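Local atomic coordinates of mRNA-decapping enzyme subunit 1 (Saccharomyces cerevisiae, PDB entry 1Q67), a protein that works with DCP2 in the decapping complex that removes the 7-methylguanosine cap from yeast mRNAs, committing them to degradation. Residues Lys33-Leu38 with Ile67-Val72; Ala44-Trp49 with Glu199-Trp204; Val158-Val163 with Tyr220-Glu225. All blocks are in the same frame, centred on the assembly; numbering follows the deposited sequence.

Interaction 1 (Lys33-Leu38 with Ile67-Val72); sequences KIKQLL and IYLRDV
Ile34 lies against the ring of Tyr68, the two side chains crossing at about a right angle, where Lys33-Leu38 pairs antiparallel with Ile67-Val72. The touching branch is Ile34 CG1 with its CD1, and CG1 comes 3.6 Å from Tyr68 CD1. Swinging CG1 anti to the backbone N (chi1 -178°) brings Ile34 CG1 and CD1 across Tyr68, near the tyrosine CD1, CG and CB, a good use of a branched, purely apolar residue. Tyr68 OH is hydrogen-bonded to Asp31.

Further along, Lys33 CB rests over one face of the Arg70 guanidinium, 3.5 Å from NH2, so that the lysine meets the cation mainly with its methylenes. Arg70 suits this place because its flat head can also pair with acids: NE with Asp31 and NH1 with Asp136, which should offset the nearby lysine charge.

At a bulge in the backbone, Lys35 points toward the partner strand and runs side by side with Leu69, its CD 3.9 Å from Leu69 CD2. Its extended chain carries NZ to a salt bridge with Asp228, while a water accepts from NZ and donates to Asp71 OD2, linking two charges too far apart for a direct bridge.

This bulge accompanies the change of side-chain direction between Ile34 and Gln36. Leu69 O receives Lys35 N at 2.8 Å and, weakly, Gln36 N, a classic beta bulge that shifts the register by one. Leu69 N returns a bond to Gln36 O, and Leu38 N binds Ile67 O at 2.8 Å.

Strand 34-41 is one of the two edge strands of its antiparallel sheet within this chain, and strand 64-70 lies between it and strand 140-146. Ile67 packs against helix 208-223, while Tyr68 touches Ile143 and Leu69 touches Tyr140 on strand 140-146.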
loop_
_atom_site.group_PDB
_atom_site.type_symbol
_atom_site.label_atom_id
_atom_site.label_comp_id
_atom_site.label_asym_id
_atom_site.label_seq_id
_atom_site.Cartn_x
_atom_site.Cartn_y
_atom_site.Cartn_z
ATOM N N LYS B 33 -0.477 -25.794 -0.353
ATOM C CA LYS B 33 0.861 -26.360 -0.207
ATOM C C LYS B 33 1.723 -25.826 0.935
ATOM O O LYS B 33 2.671 -26.495 1.331
ATOM C CB LYS B 33 1.653 -26.212 -1.511
ATOM C CG LYS B 33 1.625 -27.424 -2.438
ATOM C CD LYS B 33 0.268 -27.642 -3.060
ATOM C CE LYS B 33 0.332 -28.716 -4.148
ATOM N NZ LYS B 33 1.228 -28.329 -5.282
ATOM N N ILE B 34 1.422 -24.643 1.470
ATOM C CA ILE B 34 2.265 -24.126 2.540
ATOM C C ILE B 34 2.544 -25.210 3.569
ATOM O O ILE B 34 1.635 -25.897 4.029
ATOM C CB ILE B 34 1.653 -22.888 3.257
ATOM C CG1 ILE B 34 2.626 -22.393 4.335
ATOM C CG2 ILE B 34 0.311 -23.243 3.892
ATOM C CD1 ILE B 34 2.293 -21.008 4.914
ATOM N N LYS B 35 3.815 -25.359 3.922
ATOM C CA LYS B 35 4.233 -26.368 4.886
ATOM C C LYS B 35 4.919 -25.732 6.080
ATOM O O LYS B 35 4.831 -26.234 7.193
ATOM C CB LYS B 35 5.184 -27.362 4.210
ATOM C CG LYS B 35 5.826 -28.375 5.157
ATOM C CD LYS B 35 6.752 -29.321 4.392
ATOM C CE LYS B 35 7.452 -30.302 5.322
ATOM N NZ LYS B 35 8.260 -31.296 4.553
ATOM N N GLN B 36 5.612 -24.626 5.843
ATOM C CA GLN B 36 6.307 -23.934 6.915
ATOM C C GLN B 36 6.460 -22.445 6.602
ATOM O O GLN B 36 6.929 -22.068 5.529
ATOM C CB GLN B 36 7.685 -24.576 7.142
ATOM C CG GLN B 36 8.487 -23.969 8.285
ATOM C CD GLN B 36 9.893 -24.576 8.417
ATOM O OE1 GLN B 36 10.501 -24.997 7.427
ATOM N NE2 GLN B 36 10.418 -24.597 9.640
ATOM N N LEU B 37 6.049 -21.602 7.544
ATOM C CA LEU B 37 6.161 -20.157 7.380
ATOM C C LEU B 37 7.619 -19.812 7.677
ATOM O O LEU B 37 8.154 -20.225 8.698
ATOM C CB LEU B 37 5.233 -19.439 8.372
ATOM C CG LEU B 37 5.264 -17.908 8.419
ATOM C CD1 LEU B 37 4.801 -17.341 7.084
ATOM C CD2 LEU B 37 4.350 -17.411 9.558
ATOM N N LEU B 38 8.260 -19.051 6.798
ATOM C CA LEU B 38 9.669 -18.718 7.006
ATOM C C LEU B 38 9.899 -17.273 7.400
ATOM O O LEU B 38 10.876 -16.951 8.073
ATOM C CB LEU B 38 10.474 -19.003 5.731
ATOM C CG LEU B 38 10.407 -20.422 5.171
ATOM C CD1 LEU B 38 11.222 -20.490 3.883
ATOM C CD2 LEU B 38 10.947 -21.424 6.210
ATOM N N ILE B 67 6.826 -15.195 3.407
ATOM C CA ILE B 67 7.598 -16.073 2.543
ATOM C C ILE B 67 7.538 -17.414 3.251
ATOM O O ILE B 67 7.813 -17.515 4.449
ATOM C CB ILE B 67 9.041 -15.598 2.396
ATOM C CG1 ILE B 67 9.045 -14.304 1.582
ATOM C CG2 ILE B 67 9.884 -16.674 1.705
ATOM C CD1 ILE B 67 10.355 -13.608 1.580
ATOM N N TYR B 68 7.163 -18.448 2.517
ATOM C CA TYR B 68 7.003 -19.744 3.140
ATOM C C TYR B 68 7.457 -20.891 2.254
ATOM O O TYR B 68 7.556 -20.754 1.037
ATOM C CB TYR B 68 5.526 -19.919 3.493
ATOM C CG TYR B 68 4.633 -19.738 2.291
ATOM C CD1 TYR B 68 4.195 -20.836 1.555
ATOM C CD2 TYR B 68 4.243 -18.465 1.869
ATOM C CE1 TYR B 68 3.386 -20.679 0.441
ATOM C CE2 TYR B 68 3.435 -18.293 0.739
ATOM C CZ TYR B 68 3.009 -19.415 0.037
ATOM O OH TYR B 68 2.191 -19.285 -1.065
ATOM N N LEU B 69 7.712 -22.024 2.892
ATOM C CA LEU B 69 8.149 -23.227 2.207
ATOM C C LEU B 69 6.920 -24.015 1.772
ATOM O O LEU B 69 5.950 -24.142 2.522
ATOM C CB LEU B 69 9.022 -24.068 3.139
ATOM C CG LEU B 69 9.699 -25.288 2.500
ATOM C CD1 LEU B 69 11.038 -25.556 3.181
ATOM C CD2 LEU B 69 8.784 -26.488 2.604
ATOM N N ARG B 70 6.959 -24.531 0.552
ATOM C CA ARG B 70 5.845 -25.295 0.027
ATOM C C ARG B 70 6.179 -26.787 -0.011
ATOM O O ARG B 70 7.339 -27.176 -0.146
ATOM C CB ARG B 70 5.488 -24.789 -1.371
ATOM C CG ARG B 70 5.202 -23.293 -1.396
ATOM C CD ARG B 70 4.848 -22.784 -2.780
ATOM N NE ARG B 70 3.480 -23.099 -3.171
ATOM C CZ ARG B 70 3.148 -23.997 -4.092
ATOM N NH1 ARG B 70 4.088 -24.687 -4.729
ATOM N NH2 ARG B 70 1.873 -24.187 -4.392
ATOM N N ASP B 71 5.158 -27.620 0.129
ATOM C CA ASP B 71 5.359 -29.057 0.096
ATOM C C ASP B 71 5.126 -29.547 -1.326
ATOM O O ASP B 71 3.986 -29.706 -1.754
ATOM C CB ASP B 71 4.384 -29.760 1.042
ATOM C CG ASP B 71 4.738 -31.221 1.261
ATOM O OD1 ASP B 71 5.089 -31.910 0.274
ATOM O OD2 ASP B 71 4.659 -31.685 2.420
ATOM N N VAL B 72 6.211 -29.766 -2.061
ATOM C CA VAL B 72 6.110 -30.247 -3.433
ATOM C C VAL B 72 6.745 -31.631 -3.552
ATOM O O VAL B 72 7.105 -32.073 -4.643
ATOM C CB VAL B 72 6.797 -29.278 -4.422
ATOM C CG1 VAL B 72 6.017 -27.977 -4.489
ATOM C CG2 VAL B 72 8.239 -29.014 -3.991
HETATM O O HOH W 1 5.784 -33.312 4.493
#

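Interaction 2 (Ala44-Trp49 with Glu199-Trp204); sequences ASLYKW and EVYGIW
Ala44-Trp49 and Glu199-Trp204 form a regular antiparallel strand pair inside the five-stranded antiparallel sheet, where an early strand and the last strand of the fold are neighbours. Ser45 and Trp204 exchange two backbone bonds, as do Tyr47 and Gly202; Trp49 N adds a nearly straight one to Val200 O (2.9 Å, 177° at the hydrogen).

Lys48 and Tyr201 face each other in a non-hydrogen-bonded pair. The lysine, extended throughout, crosses the phenol ring obliquely, with Lys48 CG over one face and CD 3.8 Å from Tyr201 CE2. Its length then brings NZ to Glu199 OE1 at 2.6 Å, a salt bridge in which NZ approaches from above the carboxylate plane. A lysine suits this route: methylenes over the ring, ammonium at the carboxylate near the start of strand 200-205. On the same face Leu46 CD1 touches Ile203 CG1 at 3.7 Å, and Ala44 CB meets Ile203 CG2 at 3.8 Å.

The other face carries Ser45, Tyr47 and Trp204. Gly202 O lies at the edge of the Tyr47 ring, near its plane, and the missing side chain of Gly202 leaves Tyr47 without a bulky neighbour directly across.

Strand 55-59 flanks 43-50 and strand 190-194 flanks 200-205; Lys58 forms a cation-pi contact with Tyr47. Leu46 and Tyr201 reach Phe153 on strand 152-157 of the other sheet, whereas Trp204 meets His43 of the second subunit.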
loop_
_atom_site.group_PDB
_atom_site.type_symbol
_atom_site.label_atom_id
_atom_site.label_comp_id
_atom_site.label_asym_id
_atom_site.label_seq_id
_atom_site.Cartn_x
_atom_site.Cartn_y
_atom_site.Cartn_z
ATOM N N ALA B 44 3.757 -4.125 3.936
ATOM C CA ALA B 44 4.537 -4.113 2.705
ATOM C C ALA B 44 3.630 -3.651 1.579
ATOM O O ALA B 44 2.474 -4.052 1.508
ATOM C CB ALA B 44 5.077 -5.504 2.409
ATOM N N SER B 45 4.155 -2.806 0.703
ATOM C CA SER B 45 3.371 -2.287 -0.408
ATOM C C SER B 45 4.042 -2.702 -1.721
ATOM O O SER B 45 5.261 -2.600 -1.864
ATOM C CB SER B 45 3.270 -0.759 -0.299
ATOM O OG SER B 45 2.381 -0.248 -1.273
ATOM N N LEU B 46 3.234 -3.155 -2.674
ATOM C CA LEU B 46 3.732 -3.652 -3.949
ATOM C C LEU B 46 3.687 -2.700 -5.154
ATOM O O LEU B 46 2.677 -2.040 -5.413
ATOM C CB LEU B 46 2.973 -4.941 -4.307
ATOM C CG LEU B 46 3.521 -5.746 -5.488
ATOM C CD1 LEU B 46 4.877 -6.343 -5.088
ATOM C CD2 LEU B 46 2.562 -6.854 -5.869
ATOM N N TYR B 47 4.798 -2.654 -5.889
ATOM C CA TYR B 47 4.919 -1.845 -7.097
ATOM C C TYR B 47 5.496 -2.724 -8.201
ATOM O O TYR B 47 6.170 -3.718 -7.930
ATOM C CB TYR B 47 5.879 -0.667 -6.915
ATOM C CG TYR B 47 5.486 0.345 -5.873
ATOM C CD1 TYR B 47 5.649 0.074 -4.514
ATOM C CD2 TYR B 47 4.980 1.590 -6.244
ATOM C CE1 TYR B 47 5.323 1.021 -3.552
ATOM C CE2 TYR B 47 4.653 2.544 -5.291
ATOM C CZ TYR B 47 4.827 2.255 -3.949
ATOM O OH TYR B 47 4.523 3.206 -3.001
ATOM N N LYS B 48 5.244 -2.338 -9.445
ATOM C CA LYS B 48 5.772 -3.066 -10.581
ATOM C C LYS B 48 6.475 -2.069 -11.496
ATOM O O LYS B 48 5.976 -0.965 -11.742
ATOM C CB LYS B 48 4.652 -3.789 -11.336
ATOM C CG LYS B 48 5.167 -4.694 -12.451
ATOM C CD LYS B 48 4.069 -5.572 -13.015
ATOM C CE LYS B 48 4.643 -6.588 -13.992
ATOM N NZ LYS B 48 3.636 -7.617 -14.368
ATOM N N TRP B 49 7.645 -2.459 -11.985
ATOM C CA TRP B 49 8.428 -1.602 -12.863
ATOM C C TRP B 49 7.926 -1.640 -14.300
ATOM O O TRP B 49 7.727 -2.710 -14.875
ATOM C CB TRP B 49 9.905 -2.014 -12.820
ATOM C CG TRP B 49 10.781 -1.175 -13.699
ATOM C CD1 TRP B 49 11.240 -1.490 -14.946
ATOM C CD2 TRP B 49 11.264 0.142 -13.413
ATOM N NE1 TRP B 49 11.983 -0.447 -15.458
ATOM C CE2 TRP B 49 12.012 0.568 -14.537
ATOM C CE3 TRP B 49 11.133 1.008 -12.316
ATOM C CZ2 TRP B 49 12.627 1.820 -14.596
ATOM C CZ3 TRP B 49 11.746 2.256 -12.374
ATOM C CH2 TRP B 49 12.484 2.648 -13.510
ATOM N N GLU B 199 10.095 -10.140 -15.065
ATOM C CA GLU B 199 9.283 -8.994 -14.648
ATOM C C GLU B 199 9.872 -8.506 -13.333
ATOM O O GLU B 199 10.296 -9.309 -12.504
ATOM C CB GLU B 199 7.822 -9.396 -14.457
ATOM C CG GLU B 199 7.203 -9.971 -15.705
ATOM C CD GLU B 199 5.766 -10.382 -15.502
ATOM O OE1 GLU B 199 4.879 -9.512 -15.623
ATOM O OE2 GLU B 199 5.527 -11.578 -15.213
ATOM N N VAL B 200 9.904 -7.194 -13.152
ATOM C CA VAL B 200 10.477 -6.603 -11.952
ATOM C C VAL B 200 9.454 -5.961 -11.006
ATOM O O VAL B 200 8.685 -5.085 -11.398
ATOM C CB VAL B 200 11.539 -5.549 -12.338
ATOM C CG1 VAL B 200 12.126 -4.920 -11.095
ATOM C CG2 VAL B 200 12.638 -6.203 -13.181
ATOM N N TYR B 201 9.456 -6.413 -9.758
ATOM C CA TYR B 201 8.554 -5.875 -8.744
ATOM C C TYR B 201 9.371 -5.190 -7.670
ATOM O O TYR B 201 10.528 -5.548 -7.431
ATOM C CB TYR B 201 7.714 -6.979 -8.085
ATOM C CG TYR B 201 6.722 -7.636 -9.007
ATOM C CD1 TYR B 201 7.103 -8.698 -9.832
ATOM C CD2 TYR B 201 5.404 -7.183 -9.081
ATOM C CE1 TYR B 201 6.196 -9.293 -10.707
ATOM C CE2 TYR B 201 4.494 -7.769 -9.953
ATOM C CZ TYR B 201 4.900 -8.823 -10.762
ATOM O OH TYR B 201 4.005 -9.399 -11.633
ATOM N N GLY B 202 8.762 -4.188 -7.041
ATOM C CA GLY B 202 9.407 -3.465 -5.962
ATOM C C GLY B 202 8.512 -3.584 -4.736
ATOM O O GLY B 202 7.299 -3.403 -4.823
ATOM N N ILE B 203 9.094 -3.908 -3.592
ATOM C CA ILE B 203 8.299 -4.035 -2.389
ATOM C C ILE B 203 8.801 -3.074 -1.323
ATOM O O ILE B 203 9.946 -3.178 -0.886
ATOM C CB ILE B 203 8.347 -5.477 -1.822
ATOM C CG1 ILE B 203 7.893 -6.484 -2.884
ATOM C CG2 ILE B 203 7.431 -5.585 -0.607
ATOM C CD1 ILE B 203 8.044 -7.935 -2.449
ATOM N N TRP B 204 7.950 -2.126 -0.926
ATOM C CA TRP B 204 8.313 -1.175 0.123
ATOM C C TRP B 204 7.918 -1.829 1.436
ATOM O O TRP B 204 6.764 -2.207 1.626
ATOM C CB TRP B 204 7.554 0.152 -0.018
ATOM C CG TRP B 204 7.902 1.122 1.083
ATOM C CD1 TRP B 204 9.028 1.887 1.170
ATOM C CD2 TRP B 204 7.179 1.333 2.307
ATOM N NE1 TRP B 204 9.057 2.555 2.371
ATOM C CE2 TRP B 204 7.933 2.237 3.088
ATOM C CE3 TRP B 204 5.964 0.852 2.818
ATOM C CZ2 TRP B 204 7.518 2.664 4.362
ATOM C CZ3 TRP B 204 5.545 1.281 4.091
ATOM C CH2 TRP B 204 6.322 2.178 4.842
HETATM O O HOH W 2 8.209 -5.475 -14.726
#

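Interaction 3 (Val158-Val163 with Tyr220-Glu225); sequences VPNSVV and YLLENE
Asn160 N donates to Leu222 O at 2.9 Å, an in-plane bond on a carbonyl lone pair that ties the first turn of helix 160-169 to the C-terminal part of helix 208-223. Pro159 precedes that turn at the N-cap position, where proline is tolerated because the helix does not need an N-H there; its O accepts from Val163 N, and its CB rests 3.5 Å from Asn224 O.

The Asn160 side chain has CG anti to its carbonyl carbon (chi1 -62°), which turns the amide back across the same Leu222 carbonyl, with CG 3.3 Å from Leu222 O. There it lies alongside the Glu223 carboxylate, the two planes 30° apart; ND2 is 2.9 Å from Glu223 OE1, but the angle is too poor for a hydrogen bond. Glu223 bends at chi2 and gives OE2 to Lys219. Leu222 sends CD2 to within 3.5 Å of Val158 O.

Asn224 curls back so that ND2 donates to Tyr220 O at 2.9 Å. Replacing Asn160 by an alanine would probably keep the backbone bond but open a gap beside Leu222 O and leave the Glu223 carboxylate without its amide neighbour.

One water accepts from Ser161 N and donates to both Leu222 O and Asn224 O; a second donates to Glu225 OE2 and lies 3.1 Å from Ser161 OG. Two helix ends of complementary polarity are thus joined, N-H groups at one and carbonyls at the other, with water completing a junction made largely by backbone atoms.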
loop_
_atom_site.group_PDB
_atom_site.type_symbol
_atom_site.label_atom_id
_atom_site.label_comp_id
_atom_site.label_asym_id
_atom_site.label_seq_id
_atom_site.Cartn_x
_atom_site.Cartn_y
_atom_site.Cartn_z
ATOM N N VAL B 158 11.548 -20.141 -7.199
ATOM C CA VAL B 158 12.247 -21.352 -7.658
ATOM C C VAL B 158 13.758 -21.190 -7.583
ATOM O O VAL B 158 14.308 -20.217 -8.079
ATOM C CB VAL B 158 11.878 -21.684 -9.122
ATOM C CG1 VAL B 158 12.576 -22.971 -9.567
ATOM C CG2 VAL B 158 10.361 -21.818 -9.260
ATOM N N PRO B 159 14.449 -22.142 -6.949
ATOM C CA PRO B 159 15.912 -22.058 -6.837
ATOM C C PRO B 159 16.597 -22.006 -8.209
ATOM O O PRO B 159 16.130 -22.625 -9.165
ATOM C CB PRO B 159 16.282 -23.337 -6.078
ATOM C CG PRO B 159 15.042 -23.641 -5.272
ATOM C CD PRO B 159 13.922 -23.323 -6.238
ATOM N N ASN B 160 17.702 -21.267 -8.298
ATOM C CA ASN B 160 18.452 -21.162 -9.542
ATOM C C ASN B 160 18.872 -22.537 -10.072
ATOM O O ASN B 160 18.824 -22.784 -11.275
ATOM C CB ASN B 160 19.714 -20.313 -9.349
ATOM C CG ASN B 160 19.405 -18.888 -8.954
ATOM O OD1 ASN B 160 18.318 -18.376 -9.230
ATOM N ND2 ASN B 160 20.370 -18.228 -8.317
ATOM N N SER B 161 19.290 -23.427 -9.178
ATOM C CA SER B 161 19.729 -24.755 -9.601
ATOM C C SER B 161 18.616 -25.498 -10.325
ATOM O O SER B 161 18.873 -26.257 -11.258
ATOM C CB SER B 161 20.214 -25.578 -8.406
ATOM O OG SER B 161 19.145 -25.941 -7.550
ATOM N N VAL B 162 17.372 -25.271 -9.911
ATOM C CA VAL B 162 16.245 -25.931 -10.557
ATOM C C VAL B 162 15.991 -25.306 -11.924
ATOM O O VAL B 162 15.717 -26.012 -12.890
ATOM C CB VAL B 162 14.979 -25.856 -9.670
ATOM C CG1 VAL B 162 13.756 -26.398 -10.421
ATOM C CG2 VAL B 162 15.211 -26.672 -8.400
ATOM N N VAL B 163 16.104 -23.984 -12.018
ATOM C CA VAL B 163 15.901 -23.310 -13.294
ATOM C C VAL B 163 17.002 -23.697 -14.291
ATOM O O VAL B 163 16.726 -23.931 -15.472
ATOM C CB VAL B 163 15.887 -21.769 -13.129
ATOM C CG1 VAL B 163 15.844 -21.091 -14.497
ATOM C CG2 VAL B 163 14.675 -21.345 -12.314
ATOM N N TYR B 220 19.191 -16.477 -0.205
ATOM C CA TYR B 220 19.548 -17.812 0.259
ATOM C C TYR B 220 18.710 -18.901 -0.409
ATOM O O TYR B 220 19.218 -19.971 -0.739
ATOM C CB TYR B 220 19.370 -17.915 1.780
ATOM C CG TYR B 220 19.804 -19.251 2.349
ATOM C CD1 TYR B 220 21.127 -19.466 2.752
ATOM C CD2 TYR B 220 18.912 -20.319 2.418
ATOM C CE1 TYR B 220 21.544 -20.713 3.200
ATOM C CE2 TYR B 220 19.320 -21.570 2.864
ATOM C CZ TYR B 220 20.638 -21.759 3.250
ATOM O OH TYR B 220 21.045 -23.002 3.663
ATOM N N LEU B 221 17.419 -18.649 -0.584
ATOM C CA LEU B 221 16.546 -19.643 -1.195
ATOM C C LEU B 221 16.854 -19.794 -2.678
ATOM O O LEU B 221 16.712 -20.882 -3.245
ATOM C CB LEU B 221 15.074 -19.258 -1.004
ATOM C CG LEU B 221 14.523 -19.175 0.422
ATOM C CD1 LEU B 221 13.092 -18.644 0.346
ATOM C CD2 LEU B 221 14.543 -20.553 1.101
ATOM N N LEU B 222 17.280 -18.706 -3.307
ATOM C CA LEU B 222 17.605 -18.757 -4.730
ATOM C C LEU B 222 18.950 -19.434 -5.023
ATOM O O LEU B 222 19.069 -20.200 -5.974
ATOM C CB LEU B 222 17.626 -17.349 -5.326
ATOM C CG LEU B 222 16.311 -16.570 -5.433
ATOM C CD1 LEU B 222 16.596 -15.218 -6.078
ATOM C CD2 LEU B 222 15.291 -17.354 -6.263
ATOM N N GLU B 223 19.944 -19.140 -4.189
ATOM C CA GLU B 223 21.314 -19.645 -4.321
ATOM C C GLU B 223 21.581 -21.063 -3.837
ATOM O O GLU B 223 22.658 -21.600 -4.079
ATOM C CB GLU B 223 22.276 -18.724 -3.565
ATOM C CG GLU B 223 23.207 -17.902 -4.417
ATOM C CD GLU B 223 22.498 -16.807 -5.163
ATOM O OE1 GLU B 223 21.528 -17.129 -5.882
ATOM O OE2 GLU B 223 22.916 -15.632 -5.037
ATOM N N ASN B 224 20.640 -21.671 -3.131
ATOM C CA ASN B 224 20.885 -23.018 -2.642
ATOM C C ASN B 224 19.979 -24.063 -3.249
ATOM O O ASN B 224 19.023 -23.746 -3.960
ATOM C CB ASN B 224 20.778 -23.048 -1.120
ATOM C CG ASN B 224 21.943 -22.356 -0.451
ATOM O OD1 ASN B 224 23.027 -22.927 -0.333
ATOM N ND2 ASN B 224 21.741 -21.110 -0.037
ATOM N N GLU B 225 20.308 -25.317 -2.963
ATOM C CA GLU B 225 19.567 -26.472 -3.446
ATOM C C GLU B 225 18.170 -26.487 -2.825
ATOM O O GLU B 225 17.979 -26.029 -1.699
ATOM C CB GLU B 225 20.321 -27.741 -3.049
ATOM C CG GLU B 225 20.034 -28.959 -3.896
ATOM C CD GLU B 225 20.554 -28.817 -5.316
ATOM O OE1 GLU B 225 21.675 -28.280 -5.490
ATOM O OE2 GLU B 225 19.847 -29.255 -6.253
HETATM O O HOH W 3 19.877 -22.662 -6.334
HETATM O O HOH W 4 18.250 -28.818 -8.175
#

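How the interactions relate
Interactions 1 and 2 represent the two antiparallel sheets of this member of the Dcp1 family, which belongs to the PH clan; their centres lie 22 Å apart on opposite sides of the chain's centre. Strands 34-41 and 43-50 follow each other in sequence, so the chain passes from one sheet directly into the other. Interaction 3 joins two helices and touches interaction 1, where Ile67 CG2 meets Leu221 CD1 at 4.0 Å, with the centres 15 Å apart. Interactions 2 and 3 do not touch, their nearest atoms being about 11 Å apart, yet strand 200-205 runs on to helix 208-223. Of the three, interaction 2 alone reaches the second subunit.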